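Local structure of autoinducer synthesis protein lasI (Pseudomonas aeruginosa, 1RO5) at residues 23-28 and 104-109; 34-39 and 169-174; 45-50 and 68-73; 123-128 and 186-191; 138-143 and 178-183. The protein synthesises the quorum-sensing signal N-(3-oxododecanoyl)homoserine lactone from S-adenosyl-L-methionine and an acyl group carried by acyl carrier protein. All blocks are in the same frame, centred on the assembly; numbering follows the deposited sequence.

Interaction 1 (23-28 and 104-109)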
# COMPACT_ATOMS: atom_id res chain seq x y z
N HIS A 23 10.74 -7.88 -2.62
CA HIS A 23 11.64 -7.16 -1.72
C HIS A 23 12.76 -6.51 -2.59
O HIS A 23 13.30 -5.54 -2.17
CB HIS A 23 12.28 -8.19 -0.71
CG HIS A 23 11.34 -8.64 0.38
ND1 HIS A 23 10.86 -7.78 1.30
CD2 HIS A 23 10.80 -9.85 0.69
CE1 HIS A 23 10.08 -8.42 2.17
NE2 HIS A 23 9.99 -9.67 1.81
N LYS A 24 13.13 -7.12 -3.74
CA LYS A 24 14.13 -6.51 -4.62
C LYS A 24 13.50 -5.25 -5.21
O LYS A 24 14.14 -4.25 -5.23
CB LYS A 24 14.58 -7.40 -5.81
CG LYS A 24 15.32 -8.67 -5.52
CD LYS A 24 16.80 -8.64 -5.82
CE LYS A 24 17.47 -10.08 -5.67
NZ LYS A 24 18.84 -10.01 -6.42
N LEU A 25 12.25 -5.33 -5.68
CA LEU A 25 11.49 -4.17 -6.16
C LEU A 25 11.40 -3.12 -5.10
O LEU A 25 11.60 -1.98 -5.40
CB LEU A 25 10.08 -4.53 -6.64
CG LEU A 25 9.23 -3.39 -7.15
CD1 LEU A 25 10.00 -2.51 -8.17
CD2 LEU A 25 8.07 -3.91 -7.94
N ARG A 26 11.14 -3.49 -3.84
CA ARG A 26 11.12 -2.49 -2.78
C ARG A 26 12.52 -1.87 -2.57
O ARG A 26 12.60 -0.68 -2.20
CB ARG A 26 10.67 -3.13 -1.49
CG ARG A 26 9.17 -3.35 -1.50
CD ARG A 26 8.62 -4.17 -0.32
NE ARG A 26 9.15 -3.86 1.02
CZ ARG A 26 8.88 -4.55 2.15
NH1 ARG A 26 8.02 -5.57 2.16
NH2 ARG A 26 9.53 -4.22 3.31
N ALA A 27 13.58 -2.69 -2.70
CA ALA A 27 14.93 -2.12 -2.64
C ALA A 27 15.21 -1.13 -3.81
O ALA A 27 15.81 -0.06 -3.58
CB ALA A 27 16.03 -3.19 -2.60
N GLN A 28 14.75 -1.47 -5.02
CA GLN A 28 14.98 -0.61 -6.15
C GLN A 28 14.27 0.71 -5.91
O GLN A 28 14.83 1.79 -6.19
CB GLN A 28 14.53 -1.29 -7.47
CG GLN A 28 15.37 -2.60 -7.82
CD GLN A 28 14.92 -3.25 -9.14
OE1 GLN A 28 13.82 -3.91 -9.28
NE2 GLN A 28 15.78 -3.04 -10.14
N ARG A 104 4.92 0.71 2.05
CA ARG A 104 5.84 0.15 1.03
C ARG A 104 5.27 0.06 -0.38
O ARG A 104 5.43 -0.97 -1.03
CB ARG A 104 6.44 -1.20 1.48
CG ARG A 104 7.26 -1.14 2.78
CD ARG A 104 8.42 -0.18 2.58
NE ARG A 104 9.47 -0.17 3.62
CZ ARG A 104 9.77 0.88 4.42
NH1 ARG A 104 9.14 2.08 4.38
NH2 ARG A 104 10.77 0.77 5.25
N PHE A 105 4.66 1.14 -0.90
CA PHE A 105 4.22 1.19 -2.29
C PHE A 105 5.39 1.21 -3.14
O PHE A 105 6.10 2.14 -3.11
CB PHE A 105 3.31 2.38 -2.76
CG PHE A 105 2.28 2.82 -1.79
CD1 PHE A 105 2.00 2.05 -0.67
CD2 PHE A 105 1.71 4.07 -1.92
CE1 PHE A 105 1.08 2.51 0.34
CE2 PHE A 105 0.77 4.51 -0.95
CZ PHE A 105 0.47 3.68 0.18
N ALA A 106 5.57 0.25 -3.98
CA ALA A 106 6.75 0.21 -4.80
C ALA A 106 6.31 -0.21 -6.21
O ALA A 106 5.74 -1.29 -6.37
CB ALA A 106 7.83 -0.85 -4.19
N ILE A 107 6.60 0.63 -7.21
CA ILE A 107 6.23 0.39 -8.63
C ILE A 107 7.46 0.49 -9.49
O ILE A 107 8.19 1.47 -9.44
CB ILE A 107 5.07 1.37 -9.13
CG1 ILE A 107 3.78 1.02 -8.41
CG2 ILE A 107 4.77 1.17 -10.62
CD1 ILE A 107 2.67 1.76 -8.88
N ASN A 108 7.70 -0.55 -10.26
CA ASN A 108 8.82 -0.57 -11.14
C ASN A 108 8.68 0.62 -12.13
O ASN A 108 7.62 0.78 -12.89
CB ASN A 108 8.94 -1.87 -11.89
CG ASN A 108 10.15 -1.88 -12.84
OD1 ASN A 108 11.18 -1.20 -12.60
ND2 ASN A 108 10.04 -2.65 -13.90
N SER A 109 9.74 1.44 -12.11
CA SER A 109 9.71 2.68 -12.90
C SER A 109 10.20 2.57 -14.41
O SER A 109 9.68 3.39 -15.22
CB SER A 109 10.50 3.72 -12.12
OG SER A 109 11.90 3.45 -12.29

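Interaction 2 (34-39 and 169-174). With SO4 (sulfate ion), chain B.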
# COMPACT_ATOMS: atom_id res chain seq x y z
N LYS A 34 16.42 7.98 3.07
CA LYS A 34 16.52 8.21 4.49
C LYS A 34 15.18 8.66 5.03
O LYS A 34 14.33 9.20 4.30
CB LYS A 34 17.64 9.22 4.87
CG LYS A 34 19.06 8.90 4.28
CD LYS A 34 19.97 8.19 5.31
CE LYS A 34 20.79 9.30 6.16
NZ LYS A 34 21.46 8.75 7.43
N GLY A 35 14.99 8.33 6.30
CA GLY A 35 13.83 8.75 7.05
C GLY A 35 12.66 7.74 6.98
O GLY A 35 11.72 7.80 7.84
N TRP A 36 12.74 6.78 6.01
CA TRP A 36 11.63 5.85 5.87
C TRP A 36 11.89 4.52 6.57
O TRP A 36 11.14 3.47 6.31
CB TRP A 36 11.26 5.71 4.41
CG TRP A 36 10.59 6.95 3.91
CD1 TRP A 36 11.22 8.17 3.53
CD2 TRP A 36 9.19 7.16 3.69
NE1 TRP A 36 10.27 9.08 3.13
CE2 TRP A 36 9.03 8.49 3.18
CE3 TRP A 36 8.06 6.37 3.87
CZ2 TRP A 36 7.78 9.03 2.89
CZ3 TRP A 36 6.82 6.93 3.55
CH2 TRP A 36 6.70 8.22 3.07
N ASP A 37 12.88 4.56 7.52
CA ASP A 37 13.26 3.38 8.29
C ASP A 37 13.54 2.15 7.39
O ASP A 37 12.99 1.05 7.61
CB ASP A 37 12.10 3.04 9.22
CG ASP A 37 12.58 2.72 10.57
OD1 ASP A 37 13.69 2.18 10.66
OD2 ASP A 37 11.97 2.98 11.59
N VAL A 38 14.35 2.35 6.36
CA VAL A 38 14.66 1.40 5.39
C VAL A 38 15.87 0.60 5.80
O VAL A 38 16.86 1.14 6.30
CB VAL A 38 14.98 2.14 4.03
CG1 VAL A 38 15.75 1.24 2.99
CG2 VAL A 38 13.74 2.78 3.47
N SER A 39 15.83 -0.70 5.52
CA SER A 39 17.00 -1.58 5.71
C SER A 39 17.02 -2.46 4.48
O SER A 39 15.99 -3.09 4.12
CB SER A 39 16.83 -2.48 7.00
OG SER A 39 17.25 -1.83 8.26
N GLY A 169 12.77 12.50 5.18
CA GLY A 169 13.87 12.36 4.21
C GLY A 169 13.81 13.52 3.21
O GLY A 169 13.80 14.71 3.60
N ILE A 170 13.64 13.22 1.92
CA ILE A 170 13.55 14.30 0.90
C ILE A 170 12.09 14.47 0.50
O ILE A 170 11.80 15.19 -0.48
CB ILE A 170 14.41 13.91 -0.32
CG1 ILE A 170 13.84 12.64 -1.02
CG2 ILE A 170 15.95 13.70 0.07
CD1 ILE A 170 14.40 12.46 -2.33
N GLU A 171 11.18 13.76 1.19
CA GLU A 171 9.74 13.83 0.80
C GLU A 171 8.94 14.73 1.79
O GLU A 171 9.37 14.95 2.94
CB GLU A 171 9.08 12.44 0.75
CG GLU A 171 9.80 11.35 -0.06
CD GLU A 171 9.90 11.62 -1.54
OE1 GLU A 171 10.65 10.91 -2.21
OE2 GLU A 171 9.23 12.54 -2.08
N ARG A 172 7.78 15.21 1.32
CA ARG A 172 6.71 15.69 2.15
C ARG A 172 5.75 14.57 2.40
O ARG A 172 5.01 14.15 1.53
CB ARG A 172 6.02 16.89 1.51
CG ARG A 172 6.98 18.15 1.50
CD ARG A 172 6.35 19.43 0.91
NE ARG A 172 5.85 19.11 -0.44
CZ ARG A 172 4.72 19.57 -0.94
NH1 ARG A 172 3.92 20.37 -0.18
NH2 ARG A 172 4.37 19.17 -2.18
N ALA A 173 5.75 14.06 3.59
CA ALA A 173 4.98 12.82 3.85
C ALA A 173 3.76 13.20 4.63
O ALA A 173 3.81 14.18 5.33
CB ALA A 173 5.81 11.87 4.65
N VAL A 174 2.68 12.42 4.56
CA VAL A 174 1.51 12.66 5.33
C VAL A 174 0.89 11.31 5.66
O VAL A 174 1.09 10.35 4.91
CB VAL A 174 0.54 13.53 4.41
CG1 VAL A 174 0.32 12.84 2.95
CG2 VAL A 174 -0.77 13.91 5.10
S SO4 B . 16.24 5.92 8.21
O1 SO4 B . 16.83 5.14 9.29
O2 SO4 B . 14.90 6.32 8.71
O3 SO4 B . 16.10 5.20 6.88
O4 SO4 B . 17.25 7.00 7.92
O HOH W 1 13.63 10.22 1.55

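Interaction 3 (45-50 and 68-73)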
# COMPACT_ATOMS: atom_id res chain seq x y z
N GLU A 45 14.74 -5.05 0.30
CA GLU A 45 14.31 -4.14 1.40
C GLU A 45 13.31 -4.93 2.23
O GLU A 45 12.25 -5.40 1.70
CB GLU A 45 13.68 -2.92 0.77
CG GLU A 45 13.37 -1.76 1.72
CD GLU A 45 12.02 -1.94 2.38
OE1 GLU A 45 12.01 -2.13 3.55
OE2 GLU A 45 10.93 -1.96 1.74
N ILE A 46 13.65 -5.19 3.49
CA ILE A 46 12.89 -6.15 4.32
C ILE A 46 13.04 -5.60 5.69
O ILE A 46 14.19 -5.34 6.04
CB ILE A 46 13.57 -7.54 4.48
CG1 ILE A 46 14.18 -8.02 3.25
CG2 ILE A 46 12.56 -8.62 4.89
CD1 ILE A 46 14.42 -9.53 3.40
N ASP A 47 11.99 -5.58 6.51
CA ASP A 47 12.16 -5.08 7.89
C ASP A 47 11.35 -5.96 8.90
O ASP A 47 10.73 -7.02 8.54
CB ASP A 47 11.75 -3.61 7.93
CG ASP A 47 10.30 -3.35 7.44
OD1 ASP A 47 9.43 -4.30 7.47
OD2 ASP A 47 9.88 -2.18 7.21
N GLY A 48 11.29 -5.55 10.12
CA GLY A 48 10.71 -6.38 11.15
C GLY A 48 9.19 -6.52 10.96
O GLY A 48 8.60 -7.53 11.39
N TYR A 49 8.53 -5.55 10.30
CA TYR A 49 7.11 -5.67 9.99
C TYR A 49 6.85 -6.87 9.09
O TYR A 49 5.79 -7.40 9.10
CB TYR A 49 6.58 -4.39 9.31
CG TYR A 49 6.65 -3.14 10.25
CD1 TYR A 49 7.59 -2.15 10.06
CD2 TYR A 49 5.71 -2.98 11.24
CE1 TYR A 49 7.66 -1.05 10.91
CE2 TYR A 49 5.71 -1.84 12.10
CZ TYR A 49 6.69 -0.92 11.95
OH TYR A 49 6.65 0.22 12.76
N ASP A 50 7.81 -7.27 8.25
CA ASP A 50 7.64 -8.39 7.38
C ASP A 50 7.57 -9.70 8.21
O ASP A 50 7.17 -10.74 7.73
CB ASP A 50 8.80 -8.42 6.28
CG ASP A 50 8.68 -7.25 5.37
OD1 ASP A 50 7.62 -7.07 4.68
OD2 ASP A 50 9.57 -6.43 5.23
N CYS A 68 4.01 -3.54 -5.92
CA CYS A 68 3.75 -4.31 -4.72
C CYS A 68 3.36 -3.37 -3.62
O CYS A 68 3.74 -2.26 -3.68
CB CYS A 68 4.97 -5.11 -4.33
SG CYS A 68 6.40 -4.16 -3.94
N TRP A 69 2.58 -3.83 -2.63
CA TRP A 69 2.06 -3.04 -1.58
C TRP A 69 2.04 -4.01 -0.43
O TRP A 69 1.81 -5.21 -0.62
CB TRP A 69 0.64 -2.73 -1.94
CG TRP A 69 0.45 -1.36 -2.28
CD1 TRP A 69 -0.07 -0.41 -1.46
CD2 TRP A 69 0.78 -0.70 -3.52
NE1 TRP A 69 -0.07 0.81 -2.10
CE2 TRP A 69 0.44 0.66 -3.37
CE3 TRP A 69 1.33 -1.12 -4.74
CZ2 TRP A 69 0.64 1.61 -4.38
CZ3 TRP A 69 1.51 -0.18 -5.77
CH2 TRP A 69 1.18 1.16 -5.57
N ARG A 70 2.21 -3.51 0.79
CA ARG A 70 2.15 -4.34 1.99
C ARG A 70 0.93 -3.86 2.81
O ARG A 70 0.65 -2.64 2.88
CB ARG A 70 3.47 -4.15 2.77
CG ARG A 70 3.43 -4.86 4.11
CD ARG A 70 4.78 -4.87 4.80
NE ARG A 70 5.30 -3.56 5.32
CZ ARG A 70 6.58 -3.41 5.76
NH1 ARG A 70 7.43 -4.46 5.73
NH2 ARG A 70 7.01 -2.23 6.26
N ILE A 71 0.28 -4.78 3.48
CA ILE A 71 -0.84 -4.51 4.30
C ILE A 71 -0.64 -5.13 5.66
O ILE A 71 -0.23 -6.29 5.77
CB ILE A 71 -2.11 -5.22 3.73
CG1 ILE A 71 -2.49 -4.59 2.40
CG2 ILE A 71 -3.30 -4.97 4.66
CD1 ILE A 71 -1.94 -5.35 1.25
N LEU A 72 -0.96 -4.34 6.72
CA LEU A 72 -0.72 -4.77 8.13
C LEU A 72 -1.98 -4.48 8.88
O LEU A 72 -2.60 -3.34 8.63
CB LEU A 72 0.43 -3.94 8.79
CG LEU A 72 1.81 -4.31 8.26
CD1 LEU A 72 2.75 -3.33 8.88
CD2 LEU A 72 2.15 -5.73 8.73
N ASP A 73 -2.40 -5.43 9.76
CA ASP A 73 -3.49 -5.19 10.71
C ASP A 73 -3.14 -4.12 11.64
O ASP A 73 -1.99 -4.05 12.13
CB ASP A 73 -3.81 -6.47 11.57
CG ASP A 73 -4.11 -7.73 10.70
OD1 ASP A 73 -4.70 -7.68 9.59
OD2 ASP A 73 -3.71 -8.82 11.07

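Interaction 4 (123-128 and 186-191)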
# COMPACT_ATOMS: atom_id res chain seq x y z
N GLU A 123 -5.52 0.22 -10.53
CA GLU A 123 -5.80 -1.18 -10.56
C GLU A 123 -5.50 -1.85 -9.21
O GLU A 123 -6.29 -2.68 -8.68
CB GLU A 123 -5.03 -1.86 -11.66
CG GLU A 123 -5.64 -1.59 -13.00
CD GLU A 123 -7.01 -2.24 -13.15
OE1 GLU A 123 -7.61 -2.07 -14.22
OE2 GLU A 123 -7.44 -2.93 -12.20
N ALA A 124 -4.35 -1.46 -8.66
CA ALA A 124 -4.01 -1.88 -7.34
C ALA A 124 -5.04 -1.47 -6.36
O ALA A 124 -5.35 -2.21 -5.46
CB ALA A 124 -2.65 -1.33 -6.92
N MET A 125 -5.56 -0.28 -6.46
CA MET A 125 -6.49 0.08 -5.41
C MET A 125 -7.87 -0.63 -5.57
O MET A 125 -8.56 -0.94 -4.56
CB MET A 125 -6.56 1.56 -5.20
CG MET A 125 -7.50 1.91 -4.01
SD MET A 125 -6.90 1.68 -2.29
CE MET A 125 -5.49 2.65 -2.41
N ARG A 126 -8.19 -0.96 -6.84
CA ARG A 126 -9.44 -1.64 -7.16
C ARG A 126 -9.36 -2.96 -6.56
O ARG A 126 -10.34 -3.37 -5.97
CB ARG A 126 -9.76 -1.85 -8.66
CG ARG A 126 -9.69 -0.59 -9.49
CD ARG A 126 -10.14 -0.71 -10.98
NE ARG A 126 -10.47 0.66 -11.37
CZ ARG A 126 -11.04 1.06 -12.52
NH1 ARG A 126 -11.33 0.17 -13.49
NH2 ARG A 126 -11.32 2.34 -12.70
N ALA A 127 -8.25 -3.66 -6.80
CA ALA A 127 -8.10 -5.04 -6.27
C ALA A 127 -7.99 -5.02 -4.73
O ALA A 127 -8.66 -5.80 -4.03
CB ALA A 127 -6.82 -5.69 -6.86
N LEU A 128 -7.23 -4.02 -4.23
CA LEU A 128 -7.03 -3.93 -2.80
C LEU A 128 -8.29 -3.57 -2.03
O LEU A 128 -8.60 -4.18 -1.00
CB LEU A 128 -5.92 -2.96 -2.51
CG LEU A 128 -5.30 -2.91 -1.13
CD1 LEU A 128 -5.01 -4.31 -0.62
CD2 LEU A 128 -4.03 -2.26 -1.47
N ILE A 186 -17.57 4.12 -5.60
CA ILE A 186 -18.11 4.62 -6.87
C ILE A 186 -16.93 5.14 -7.75
O ILE A 186 -16.83 4.82 -8.94
CB ILE A 186 -19.19 5.69 -6.69
CG1 ILE A 186 -20.45 5.14 -5.95
CG2 ILE A 186 -19.60 6.14 -8.08
CD1 ILE A 186 -21.32 6.25 -5.17
N ALA A 187 -16.03 5.91 -7.13
CA ALA A 187 -14.77 6.34 -7.76
C ALA A 187 -14.03 5.23 -8.34
O ALA A 187 -13.58 5.32 -9.44
CB ALA A 187 -13.86 7.10 -6.70
N LEU A 188 -13.85 4.15 -7.59
CA LEU A 188 -13.15 2.98 -8.13
C LEU A 188 -13.81 2.09 -9.16
O LEU A 188 -13.14 1.52 -10.04
CB LEU A 188 -12.70 2.03 -6.96
CG LEU A 188 -11.65 2.58 -5.98
CD1 LEU A 188 -11.41 1.64 -4.95
CD2 LEU A 188 -10.33 3.06 -6.71
N TYR A 189 -15.13 1.86 -9.00
CA TYR A 189 -15.81 0.83 -9.79
C TYR A 189 -16.93 1.34 -10.70
O TYR A 189 -17.41 0.60 -11.54
CB TYR A 189 -16.39 -0.21 -8.89
CG TYR A 189 -15.42 -0.72 -7.92
CD1 TYR A 189 -15.52 -0.39 -6.57
CD2 TYR A 189 -14.40 -1.57 -8.32
CE1 TYR A 189 -14.61 -0.88 -5.66
CE2 TYR A 189 -13.50 -2.06 -7.42
CZ TYR A 189 -13.58 -1.74 -6.09
OH TYR A 189 -12.61 -2.29 -5.23
N GLY A 190 -17.36 2.59 -10.49
CA GLY A 190 -18.42 3.16 -11.28
C GLY A 190 -19.68 2.99 -10.45
O GLY A 190 -20.66 3.69 -10.71
N GLY A 191 -19.68 2.09 -9.45
CA GLY A 191 -20.77 2.11 -8.47
C GLY A 191 -20.43 1.44 -7.15
O GLY A 191 -19.23 1.29 -6.85

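Interaction 5 (138-143 and 178-183)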
# COMPACT_ATOMS: atom_id res chain seq x y z
N GLN A 138 -13.38 -1.40 6.80
CA GLN A 138 -13.97 -0.15 6.33
C GLN A 138 -13.02 0.97 5.98
O GLN A 138 -13.43 1.90 5.30
CB GLN A 138 -14.93 0.45 7.36
CG GLN A 138 -14.71 0.00 8.70
CD GLN A 138 -15.81 -1.06 9.16
OE1 GLN A 138 -16.35 -0.91 10.25
NE2 GLN A 138 -16.08 -2.15 8.34
N THR A 139 -11.77 0.89 6.45
CA THR A 139 -10.80 1.94 6.37
C THR A 139 -9.38 1.42 6.14
O THR A 139 -8.89 0.50 6.81
CB THR A 139 -10.78 2.72 7.68
OG1 THR A 139 -12.04 3.27 7.97
CG2 THR A 139 -9.82 4.04 7.56
N LEU A 140 -8.69 2.07 5.24
CA LEU A 140 -7.26 1.90 5.07
C LEU A 140 -6.47 3.13 5.54
O LEU A 140 -6.84 4.30 5.24
CB LEU A 140 -7.01 1.67 3.62
CG LEU A 140 -7.65 0.35 3.12
CD1 LEU A 140 -7.28 0.17 1.69
CD2 LEU A 140 -7.30 -0.94 3.87
N VAL A 141 -5.44 2.95 6.37
CA VAL A 141 -4.60 4.07 6.67
C VAL A 141 -3.21 3.85 6.03
O VAL A 141 -2.84 2.72 5.69
CB VAL A 141 -4.48 4.27 8.18
CG1 VAL A 141 -5.83 4.65 8.74
CG2 VAL A 141 -3.89 3.03 8.91
N THR A 142 -2.46 4.91 5.79
CA THR A 142 -1.14 4.75 5.22
C THR A 142 -0.31 6.01 5.46
O THR A 142 -0.85 7.10 5.58
CB THR A 142 -1.26 4.38 3.74
OG1 THR A 142 0.04 4.21 3.16
CG2 THR A 142 -1.89 5.57 2.96
N VAL A 143 1.00 5.88 5.48
CA VAL A 143 1.90 7.03 5.42
C VAL A 143 2.45 7.01 4.01
O VAL A 143 3.11 6.03 3.61
CB VAL A 143 3.04 6.92 6.42
CG1 VAL A 143 4.20 7.96 6.20
CG2 VAL A 143 2.51 7.14 7.78
N ILE A 178 -8.23 6.34 4.31
CA ILE A 178 -8.89 6.19 3.04
C ILE A 178 -10.12 5.41 3.45
O ILE A 178 -9.99 4.21 3.73
CB ILE A 178 -8.17 5.28 2.08
CG1 ILE A 178 -6.93 5.88 1.44
CG2 ILE A 178 -8.97 5.15 0.79
CD1 ILE A 178 -5.75 5.77 2.17
N GLU A 179 -11.32 6.04 3.48
CA GLU A 179 -12.58 5.33 3.82
C GLU A 179 -13.02 4.48 2.69
O GLU A 179 -13.05 4.95 1.53
CB GLU A 179 -13.62 6.34 4.20
CG GLU A 179 -13.12 7.19 5.37
CD GLU A 179 -13.13 6.40 6.65
OE1 GLU A 179 -13.76 5.27 6.70
OE2 GLU A 179 -12.47 6.89 7.58
N LEU A 180 -13.27 3.21 2.92
CA LEU A 180 -13.73 2.41 1.74
C LEU A 180 -15.31 2.46 1.57
O LEU A 180 -15.97 1.43 1.34
CB LEU A 180 -13.21 0.95 1.79
CG LEU A 180 -11.69 0.74 2.14
CD1 LEU A 180 -11.37 -0.71 2.19
CD2 LEU A 180 -10.89 1.42 1.00
N ASN A 181 -15.88 3.66 1.72
CA ASN A 181 -17.32 3.84 1.66
C ASN A 181 -17.75 3.93 0.18
O ASN A 181 -17.04 3.57 -0.81
CB ASN A 181 -17.70 5.09 2.49
CG ASN A 181 -16.95 6.32 2.01
OD1 ASN A 181 -16.50 6.35 0.87
ND2 ASN A 181 -16.77 7.29 2.88
N ALA A 182 -18.97 4.45 0.03
CA ALA A 182 -19.70 4.55 -1.22
C ALA A 182 -18.97 5.47 -2.16
O ALA A 182 -18.78 5.15 -3.41
CB ALA A 182 -21.22 5.14 -0.84
N LYS A 183 -18.57 6.63 -1.63
CA LYS A 183 -17.88 7.55 -2.51
C LYS A 183 -16.59 6.92 -3.21
O LYS A 183 -16.38 6.96 -4.54
CB LYS A 183 -17.59 8.82 -1.75
CG LYS A 183 -16.84 9.81 -2.62
CD LYS A 183 -16.20 10.79 -1.65
CE LYS A 183 -15.07 11.56 -2.31
NZ LYS A 183 -15.25 12.91 -1.77

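Interaction 1 (23-28 and 104-109)
Leu25 and Arg26 are part of the inner surface of helix 16-30 where this element of an outer layer of the alpha-beta-alpha sandwich crosses strand 99-107 of the central sheet. The axes of 23-28 and 104-107 approach to 7.6 Å and are nearly perpendicular, at 87°, so a short part of each element is in contact. Ala106 marks the crossing point: its CB is 3.9 Å from Arg26 CG, and Leu25 CG lies 4.1 Å from that methyl carbon. Leu25 CD2 settles on the backbone, 3.8 Å from Ala106 O, while its CD1 reaches past the strand end to within 3.7 Å of Asn108 N; CG anti to the backbone N (chi1 -180°) carries both methyls down to the sheet. Arg26 runs out along the strand and bends at chi3, which sets its guanidinium across the aliphatic part of Arg104. Arg104 CG sits over one face, 3.8 Å from Arg26 NE, and His23 ND1 of the same helix lies over the opposite face. The two guanidinium planes are 65° apart. Their charges gather round one carboxylate, since Glu45 OE2 forms salt bridges with NE of both arginines; Arg26 also pairs with Asp50, and Arg104 NH2 donates to Trp36 O. A helix lying flat on the mixed sheet, with Leu25 and Ala106 at the crossing and the arginines beside it, is consistent with the acetyltransferase-like fold of autoinducer synthases.

Interaction 2 (34-39 and 169-174)
Gly169 and Gly35 bring the two backbones together with their CA atoms 4.6 Å apart, where the loop after helix 16-30 meets the tight type II' turn (Gly169, Ile170) of the hairpin formed by strands 166-168 and 171-179. Both glycines have positive phi, and with no side chain between them the backbones come close. Gly169 CA presses on Lys34 O at 3.2 Å, a CA-H...O contact, and a water bridges the same carbonyl to Ile170 N. Further along, Trp36 leans its indole against the strand. Trp36 NE1 passes 3.9 Å from Glu171 CG, and Trp36 CZ2 lies 3.9 Å from Ala173 CB; both neighbours approach the ring obliquely. It is Glu171 CG, in the aliphatic stem, that touches the ring; the carboxylate plane is turned 72° from the indole. NE1 itself has a weak hydrogen bond to Ile168 O, and Phe84 packs edge-to-face with the indole. The loop also curls its amides round a sulfate, probably from the crystallisation liquor. Gly35 N donates to O4 almost straight (167°), Val38 N only weakly to O3, and Asp37 N to sulfate O2 at 2.9 Å.

Interaction 3 (45-50 and 68-73)
The Arg70 guanidinium has Tyr49 CB over one face, 3.7 Å from CZ, and two carboxylates, Asp47 and Asp50, at its edge. Together the three charged residues make a salt-bridge network that fixes the 45-50 loop, which runs into a 3-10 turn from Gly48, onto strand 64-73 of the central sheet. Asp47 meets Arg70 end-on and nearly coplanar, with 26° between the flat groups. Asp47 OD2 accepts a hydrogen bond from Arg70 NH2 on its syn lone pair, 3.0 Å and almost straight (173°). Asp47 OD1 accepts from Arg70 NH1 at 2.7 Å, this time tilted out of both planes. Asp47 CG lies between backbone N and carbonyl carbon (chi1 57°), which folds the carboxylate back over its own turn. Asp50 comes in across the arginine, and its OD1 accepts a second, weak bond from Arg70 NH1 at 2.8 Å while also bonding to the hydroxyl of Tyr56. Arg70 NE is tied to Ser103 OG on the neighbouring strand, so all three guanidinium nitrogens are engaged and rotation is restrained. The Tyr49 ring turns aside to pack its CD2 on Leu72 CD1 at 3.8 Å, and its hydroxyl bonds to Thr83. Two acceptors, Asp47 OD1 and Asp50 OD2, approach closely, probably eased by Arg70 and by Arg26, which salt-bridges Asp50 OD2. Within the loop, Asp50 OD2 uses its anti lone pair to accept from Asp47 N at 2.9 Å.

Interaction 4 (123-128 and 186-191)
Tyr189 points its ring edge-on at the backbone of the facing helix, so that OH arrives in the plane of the Arg126 carbonyl and donates to Arg126 O at 2.6 Å. The C=O...OH angle of 134° places the hydroxyl on a lone pair of that oxygen. CE2 follows along the same edge and rests 3.9 Å from Arg126 CB. Over the centre of one ring face sits CB of the preceding residue, Leu188, which probably helps hold the ring. Arg126 goes the other way. Extended from CG to NE, its chain passes Leu188 O with the carbonyl oxygen over one face of the guanidinium, 3.1 Å from NE. The angle is too poor for a hydrogen bond, and the approach from above the plane suggests an electrostatic contact with the carbonyl end of a helix. These contacts join helix 118-133 to the last turn of helix 182-189, two helices of one outer layer of the alpha-beta-alpha sandwich; Gly190, with positive phi, is the first residue to leave the helical path. Deeper in, Leu188 and Met125 cross at an oblique angle. Leu188 CD1 lies 4.0 Å from Met125 CG and 3.9 Å from Met125 O, with CD2 close to the same CG. Met125 CG stands anti to its own amide nitrogen (chi1 -176°), and the chain then bends twice, taking the sulfur and CE away from Leu188.

Interaction 5 (138-143 and 178-183)
Leu140 CB lies 4.1 Å from Ile178 CB, the two residues being directly opposed in an antiparallel hydrogen-bonded pair, and also sits beside Ile178 O. Leu140 CG faces both methyls of Leu180, CD1 and CD2, at about equal distance, and at the tip Leu140 CD1 touches Leu180 CD2 at 3.9 Å. CG lies beside the backbone N and anti to the carbonyl carbon (chi1 -64°), which turns the branch toward Leu180. The paired backbones supply the register: Leu140 and Ile178 bond reciprocally, Ile178 N to Leu140 O at 2.6 Å, and Leu180 N bonds to Gln138 O. On the other face of the sheet Thr139 and Glu179 form the adjacent non-hydrogen-bonded pair and run side by side. Thr139 OG1 donates to Glu179 OE1 at 2.9 Å, meeting it from above the carboxylate plane, 41° out. Ile178 CD1 extends the apolar face to Thr142 CG2. Strand 139-145 lies between 171-179 and its parallel partner 99-107; helix 118-133 covers the Leu140 and Leu180 face through Ser132 and Leu133, and Asn181, at the N-cap of helix 182-189, makes a weak capping bond from OD1 to Thr184 N as the chain leaves the sheet.

From the N terminus, interactions 1, 2 and 3 open in turn at 23-28, 34-39 and 45-50. Interaction 3 closes first, at 68-73, and so falls within the spans of both 1 and 2. Interaction 1 closes at 104-109, while interaction 2 stays open until 169-174, so 1 and 2 cross. Interactions 4 and 5 start meanwhile, at 123-128 and 138-143; both cross interaction 2 and follow 1 in series. Interaction 5 closes at 178-183, inside the span of 4, which ends at 186-191. The first three join helix 16-30 and the following loops to the sheet; the last two bind strand 139-145, strand 171-179 and the helices 118-133 and 182-189.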